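PDB 3VF1: 11R-lipoxygenase from Gersemia fruticosa, which probably acts as a calcium-regulated, non-heme iron dioxygenase that inserts molecular oxygen into polyunsaturated fatty acids. Local coordinates for residues E268-C273 with F307-K312; R327-P332 with L379-T384. All coordinates share one frame; numbering follows the deposited sequence.

Contact 1: E268-C273 with F307-K312; sequences EVIRRC and FITDYK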
loop_
_atom_site.group_PDB
_atom_site.type_symbol
_atom_site.label_atom_id
_atom_site.label_comp_id
_atom_site.label_asym_id
_atom_site.label_seq_id
_atom_site.Cartn_x
_atom_site.Cartn_y
_atom_site.Cartn_z
ATOM N N GLU A 268 -7.093 5.538 -11.776
ATOM C CA GLU A 268 -8.059 4.443 -11.726
ATOM C C GLU A 268 -9.434 4.784 -12.298
ATOM O O GLU A 268 -10.299 3.913 -12.381
ATOM C CB GLU A 268 -8.240 3.979 -10.279
ATOM C CG GLU A 268 -7.076 3.180 -9.721
ATOM C CD GLU A 268 -7.427 2.489 -8.415
ATOM O OE1 GLU A 268 -8.333 2.983 -7.703
ATOM O OE2 GLU A 268 -6.809 1.448 -8.104
ATOM N N VAL A 269 -9.644 6.035 -12.690
ATOM C CA VAL A 269 -10.990 6.493 -13.025
ATOM C C VAL A 269 -11.237 6.666 -14.523
ATOM O O VAL A 269 -12.241 6.186 -15.046
ATOM C CB VAL A 269 -11.317 7.816 -12.310
ATOM C CG1 VAL A 269 -12.745 8.243 -12.613
ATOM C CG2 VAL A 269 -11.114 7.666 -10.809
ATOM N N ILE A 270 -10.332 7.351 -15.212
ATOM C CA ILE A 270 -10.547 7.670 -16.619
ATOM C C ILE A 270 -10.690 6.406 -17.461
ATOM O O ILE A 270 -10.023 5.403 -17.211
ATOM C CB ILE A 270 -9.408 8.536 -17.188
ATOM C CG1 ILE A 270 -9.785 9.055 -18.577
ATOM C CG2 ILE A 270 -8.108 7.743 -17.246
ATOM C CD1 ILE A 270 -8.910 10.194 -19.060
ATOM N N ARG A 271 -11.568 6.460 -18.459
ATOM C CA ARG A 271 -11.777 5.326 -19.350
ATOM C C ARG A 271 -12.346 5.770 -20.691
ATOM O O ARG A 271 -12.972 6.823 -20.792
ATOM C CB ARG A 271 -12.723 4.312 -18.708
ATOM C CG ARG A 271 -14.153 4.795 -18.558
ATOM C CD ARG A 271 -15.003 3.747 -17.873
ATOM N NE ARG A 271 -14.934 2.468 -18.576
ATOM C CZ ARG A 271 -15.093 1.278 -18.001
ATOM N NH1 ARG A 271 -15.333 1.182 -16.699
ATOM N NH2 ARG A 271 -15.007 0.177 -18.734
ATOM N N ARG A 272 -12.122 4.960 -21.721
ATOM C CA ARG A 272 -12.639 5.259 -23.049
ATOM C C ARG A 272 -14.159 5.363 -23.018
ATOM O O ARG A 272 -14.827 4.616 -22.308
ATOM C CB ARG A 272 -12.207 4.188 -24.052
ATOM C CG ARG A 272 -12.857 4.337 -25.418
ATOM C CD ARG A 272 -12.350 3.300 -26.409
ATOM N NE ARG A 272 -13.073 3.374 -27.676
ATOM C CZ ARG A 272 -12.751 2.691 -28.771
ATOM N NH1 ARG A 272 -11.706 1.872 -28.769
ATOM N NH2 ARG A 272 -13.474 2.830 -29.875
ATOM N N CYS A 273 -14.694 6.302 -23.793
ATOM C CA CYS A 273 -16.131 6.530 -23.850
ATOM C C CYS A 273 -16.623 6.419 -25.286
ATOM O O CYS A 273 -16.339 7.282 -26.118
ATOM C CB CYS A 273 -16.472 7.910 -23.288
ATOM S SG CYS A 273 -18.236 8.298 -23.288
ATOM N N PHE A 307 -12.451 10.148 -23.914
ATOM C CA PHE A 307 -12.391 9.472 -22.626
ATOM C C PHE A 307 -13.181 10.258 -21.590
ATOM O O PHE A 307 -13.441 11.445 -21.774
ATOM C CB PHE A 307 -10.937 9.307 -22.187
ATOM C CG PHE A 307 -10.113 8.490 -23.140
ATOM C CD1 PHE A 307 -9.704 9.023 -24.352
ATOM C CD2 PHE A 307 -9.752 7.189 -22.830
ATOM C CE1 PHE A 307 -8.952 8.272 -25.235
ATOM C CE2 PHE A 307 -8.998 6.438 -23.709
ATOM C CZ PHE A 307 -8.598 6.981 -24.912
ATOM N N ILE A 308 -13.561 9.595 -20.502
ATOM C CA ILE A 308 -14.449 10.198 -19.518
ATOM C C ILE A 308 -14.083 9.813 -18.087
ATOM O O ILE A 308 -13.613 8.708 -17.833
ATOM C CB ILE A 308 -15.908 9.778 -19.781
ATOM C CG1 ILE A 308 -16.862 10.495 -18.822
ATOM C CG2 ILE A 308 -16.056 8.270 -19.651
ATOM C CD1 ILE A 308 -18.328 10.283 -19.151
ATOM N N THR A 309 -14.304 10.740 -17.160
ATOM C CA THR A 309 -14.146 10.471 -15.735
ATOM C C THR A 309 -15.463 10.750 -15.018
ATOM O O THR A 309 -15.815 11.905 -14.779
ATOM C CB THR A 309 -13.042 11.345 -15.103
ATOM O OG1 THR A 309 -13.351 12.730 -15.292
ATOM C CG2 THR A 309 -11.687 11.042 -15.725
ATOM N N ASP A 310 -16.186 9.686 -14.678
ATOM C CA ASP A 310 -17.499 9.810 -14.056
ATOM C C ASP A 310 -17.420 9.517 -12.561
ATOM O O ASP A 310 -17.068 8.410 -12.158
ATOM C CB ASP A 310 -18.481 8.843 -14.723
ATOM C CG ASP A 310 -19.896 8.981 -14.188
ATOM O OD1 ASP A 310 -20.075 9.583 -13.108
ATOM O OD2 ASP A 310 -20.832 8.480 -14.846
ATOM N N TYR A 311 -17.763 10.511 -11.746
ATOM C CA TYR A 311 -17.706 10.368 -10.294
ATOM C C TYR A 311 -19.096 10.197 -9.687
ATOM O O TYR A 311 -19.415 10.773 -8.647
ATOM C CB TYR A 311 -16.988 11.569 -9.681
ATOM C CG TYR A 311 -15.547 11.654 -10.123
ATOM C CD1 TYR A 311 -15.202 12.278 -11.314
ATOM C CD2 TYR A 311 -14.535 11.086 -9.363
ATOM C CE1 TYR A 311 -13.888 12.343 -11.728
ATOM C CE2 TYR A 311 -13.220 11.147 -9.768
ATOM C CZ TYR A 311 -12.902 11.775 -10.952
ATOM O OH TYR A 311 -11.590 11.834 -11.357
ATOM N N LYS A 312 -19.915 9.387 -10.349
ATOM C CA LYS A 312 -21.256 9.076 -9.874
ATOM C C LYS A 312 -21.250 8.558 -8.439
ATOM O O LYS A 312 -22.203 8.770 -7.693
ATOM C CB LYS A 312 -21.896 8.031 -10.787
ATOM C CG LYS A 312 -23.284 7.597 -10.358
ATOM C CD LYS A 312 -23.911 6.662 -11.378
ATOM C CE LYS A 312 -25.347 6.319 -11.013
ATOM N NZ LYS A 312 -26.009 5.500 -12.066
HETATM O O HOH W 1 -14.790 7.057 -15.386
#

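Contact 2: R327-P332 with L379-T384; sequences RYITTP and LRCADT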
loop_
_atom_site.group_PDB
_atom_site.type_symbol
_atom_site.label_atom_id
_atom_site.label_comp_id
_atom_site.label_asym_id
_atom_site.label_seq_id
_atom_site.Cartn_x
_atom_site.Cartn_y
_atom_site.Cartn_z
ATOM N N ARG A 327 -18.349 22.279 4.255
ATOM C CA ARG A 327 -17.617 21.914 3.052
ATOM C C ARG A 327 -18.575 21.378 1.999
ATOM O O ARG A 327 -19.679 20.932 2.317
ATOM C CB ARG A 327 -16.547 20.874 3.380
ATOM C CG ARG A 327 -15.599 21.319 4.478
ATOM C CD ARG A 327 -14.704 20.190 4.948
ATOM N NE ARG A 327 -13.968 20.559 6.152
ATOM C CZ ARG A 327 -13.203 19.726 6.848
ATOM N NH1 ARG A 327 -13.067 18.464 6.465
ATOM N NH2 ARG A 327 -12.575 20.156 7.931
ATOM N N TYR A 328 -18.149 21.424 0.743
ATOM C CA TYR A 328 -19.014 21.040 -0.361
ATOM C C TYR A 328 -18.292 20.148 -1.358
ATOM O O TYR A 328 -17.063 20.152 -1.443
ATOM C CB TYR A 328 -19.532 22.289 -1.074
ATOM C CG TYR A 328 -20.255 23.248 -0.161
ATOM C CD1 TYR A 328 -19.554 24.183 0.589
ATOM C CD2 TYR A 328 -21.638 23.217 -0.043
ATOM C CE1 TYR A 328 -20.210 25.060 1.428
ATOM C CE2 TYR A 328 -22.302 24.092 0.794
ATOM C CZ TYR A 328 -21.583 25.011 1.528
ATOM O OH TYR A 328 -22.238 25.884 2.364
ATOM N N ILE A 329 -19.075 19.379 -2.104
ATOM C CA ILE A 329 -18.558 18.558 -3.184
ATOM C C ILE A 329 -19.697 18.309 -4.159
ATOM O O ILE A 329 -20.866 18.384 -3.789
ATOM C CB ILE A 329 -18.012 17.205 -2.674
ATOM C CG1 ILE A 329 -16.991 16.629 -3.658
ATOM C CG2 ILE A 329 -19.150 16.213 -2.450
ATOM C CD1 ILE A 329 -15.728 17.457 -3.802
ATOM N N THR A 330 -19.353 18.021 -5.407
ATOM C CA THR A 330 -20.356 17.718 -6.412
ATOM C C THR A 330 -20.185 16.271 -6.862
ATOM O O THR A 330 -19.501 15.489 -6.204
ATOM C CB THR A 330 -20.252 18.674 -7.617
ATOM O OG1 THR A 330 -19.072 18.379 -8.378
ATOM C CG2 THR A 330 -20.203 20.119 -7.145
ATOM N N THR A 331 -20.817 15.918 -7.974
ATOM C CA THR A 331 -20.759 14.562 -8.496
ATOM C C THR A 331 -20.483 14.648 -9.989
ATOM O O THR A 331 -21.299 14.227 -10.809
ATOM C CB THR A 331 -22.085 13.828 -8.243
ATOM O OG1 THR A 331 -23.144 14.501 -8.933
ATOM C CG2 THR A 331 -22.396 13.796 -6.756
ATOM N N PRO A 332 -19.310 15.189 -10.344
ATOM C CA PRO A 332 -19.031 15.688 -11.692
ATOM C C PRO A 332 -18.759 14.617 -12.739
ATOM O O PRO A 332 -18.550 13.449 -12.416
ATOM C CB PRO A 332 -17.771 16.525 -11.485
ATOM C CG PRO A 332 -17.063 15.842 -10.376
ATOM C CD PRO A 332 -18.133 15.296 -9.466
ATOM N N LEU A 379 -13.687 19.452 -10.453
ATOM C CA LEU A 379 -13.506 18.097 -10.966
ATOM C C LEU A 379 -12.371 17.398 -10.221
ATOM O O LEU A 379 -12.480 16.227 -9.861
ATOM C CB LEU A 379 -13.211 18.127 -12.468
ATOM C CG LEU A 379 -13.044 16.768 -13.148
ATOM C CD1 LEU A 379 -14.328 15.956 -13.076
ATOM C CD2 LEU A 379 -12.608 16.949 -14.596
ATOM N N ARG A 380 -11.283 18.125 -9.988
ATOM C CA ARG A 380 -10.140 17.586 -9.262
ATOM C C ARG A 380 -10.484 17.321 -7.800
ATOM O O ARG A 380 -10.013 16.351 -7.209
ATOM C CB ARG A 380 -8.956 18.550 -9.345
ATOM C CG ARG A 380 -8.381 18.700 -10.740
ATOM C CD ARG A 380 -7.712 17.416 -11.199
ATOM N NE ARG A 380 -6.556 17.074 -10.374
ATOM C CZ ARG A 380 -5.978 15.876 -10.349
ATOM N NH1 ARG A 380 -6.447 14.884 -11.095
ATOM N NH2 ARG A 380 -4.931 15.666 -9.564
ATOM N N CYS A 381 -11.304 18.187 -7.218
ATOM C CA CYS A 381 -11.701 18.028 -5.827
ATOM C C CYS A 381 -12.430 16.703 -5.640
ATOM O O CYS A 381 -12.181 15.978 -4.677
ATOM C CB CYS A 381 -12.589 19.189 -5.379
ATOM S SG CYS A 381 -12.870 19.243 -3.587
ATOM N N ALA A 382 -13.326 16.390 -6.570
ATOM C CA ALA A 382 -14.038 15.121 -6.545
ATOM C C ALA A 382 -13.046 13.965 -6.626
ATOM O O ALA A 382 -13.171 12.970 -5.907
ATOM C CB ALA A 382 -15.027 15.048 -7.694
ATOM N N ASP A 383 -12.055 14.105 -7.502
ATOM C CA ASP A 383 -11.060 13.059 -7.706
ATOM C C ASP A 383 -10.240 12.830 -6.441
ATOM O O ASP A 383 -9.846 11.703 -6.147
ATOM C CB ASP A 383 -10.138 13.422 -8.873
ATOM C CG ASP A 383 -9.145 12.321 -9.194
ATOM O OD1 ASP A 383 -9.523 11.362 -9.901
ATOM O OD2 ASP A 383 -7.984 12.417 -8.739
ATOM N N THR A 384 -9.991 13.901 -5.696
ATOM C CA THR A 384 -9.242 13.803 -4.447
ATOM C C THR A 384 -9.988 12.939 -3.438
ATOM O O THR A 384 -9.388 12.104 -2.764
ATOM C CB THR A 384 -8.992 15.189 -3.824
ATOM O OG1 THR A 384 -8.171 15.967 -4.701
ATOM C CG2 THR A 384 -8.305 15.051 -2.472
#

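Contact 1: E268-C273 with F307-K312
With chi1 at -177°, V269 holds CG1 anti to its backbone N and sets that methyl over one face of the Y311 ring, with CG1 3.9 Å from CZ. In F307, CG stands anti to the carbonyl carbon (chi1 -61°), which carries the ring obliquely against the backbone of R272, with CD2 3.4 Å from R272 N, while CB packs 3.8 Å from I270 CG1; a large apolar ring suits this buried site, where it also packs on L338 and L487. Between these two ends the chains form a short antiparallel pairing. R271 and I308 are its hydrogen-bonded pair: I308 N donates to R271 O at 2.8 Å, and R271 N returns a bond to I308 O at 3.1 Å. Beta-branched residues suit extended chains: T309 lays CG2 against I270 CB at 3.7 Å, and I308 CG2 meets C273 CB. Beyond the pairing, where V269 lies in loop, a water bridges the chains, donating to V269 O and I308 O and accepting from D310 N. Replacing F307 by an alanine would keep the CB that I270 rests on but remove the ring, and would probably open a gap beside the backbone and CB of R272. The polar ends look elsewhere: R271 reaches Q481, R272 pairs with D274, and Y311 turns to D383. Strand 271-272 forms one edge of a five-stranded antiparallel sheet, and 306-310 separates it from 333-338, where F307 and T309 make backbone bonds to F336 and G334; helix 254-263 packs on I270 and T309, and helix 369-410 on V269 and Y311.

Contact 2: R327-P332 with L379-T384
The long helix 369-410, which farther along carries the iron ligands H392 and H397, is met here by the loop that leads into strand 333-338. The contact is apolar, without a hydrogen bond between the two segments, and rests on two loop side chains set against one side of the helix. P332 brings CG and CD against the helix: CG lies 3.5 Å from A382 CB, and CD is almost as near. The same ring meets L379 one helical turn earlier, where CD1 approaches P332 CB to 3.8 Å. Alanine suits this point of the helix because its single methyl lets the proline come close, while the longer leucine reaches across to the ring from a neighbouring position. I329 makes the second approach. Its CG1 stands anti to the backbone N (chi1 -157°), and the chain then bends at chi2 (65°) to bring CD1 within 3.4 Å of C381 SG and 3.8 Å of A382 N. The small C381 side chain lets the isoleucine methyl come close to the helix backbone. A rigid proline ring and a branched isoleucine thus seat an irregular chain on a regular helix. Around them, I329 also packs on Q385 and on loop residues T319 and S451, and Y328 and T330 lie against W378. Helix 254-263 covers L379 through F257 and F261, while T331 is bonded through its backbone to L351 just beyond strand 344-350.

In the fold
Contacts 1 and 2, their centres 14 Å apart, follow one another along the chain and meet through Y311. Its OH lies 2.6 Å from D383 OD1, a probable hydrogen bond to the helix, and its N lies 3.1 Å from P332 O, where the loop of contact 2 enters the sheet. L379 adds apolar packing, with CD1 3.9 Å from Y311 CE1. One tyrosine thus ties sheet, loop and helix together. In contact 1 the side chain of V269 is about 12 Å from that of the iron ligand H392, and the side chain of F307 about 11 Å from a bound fructose. Contact 2 lies away from the annotated sites.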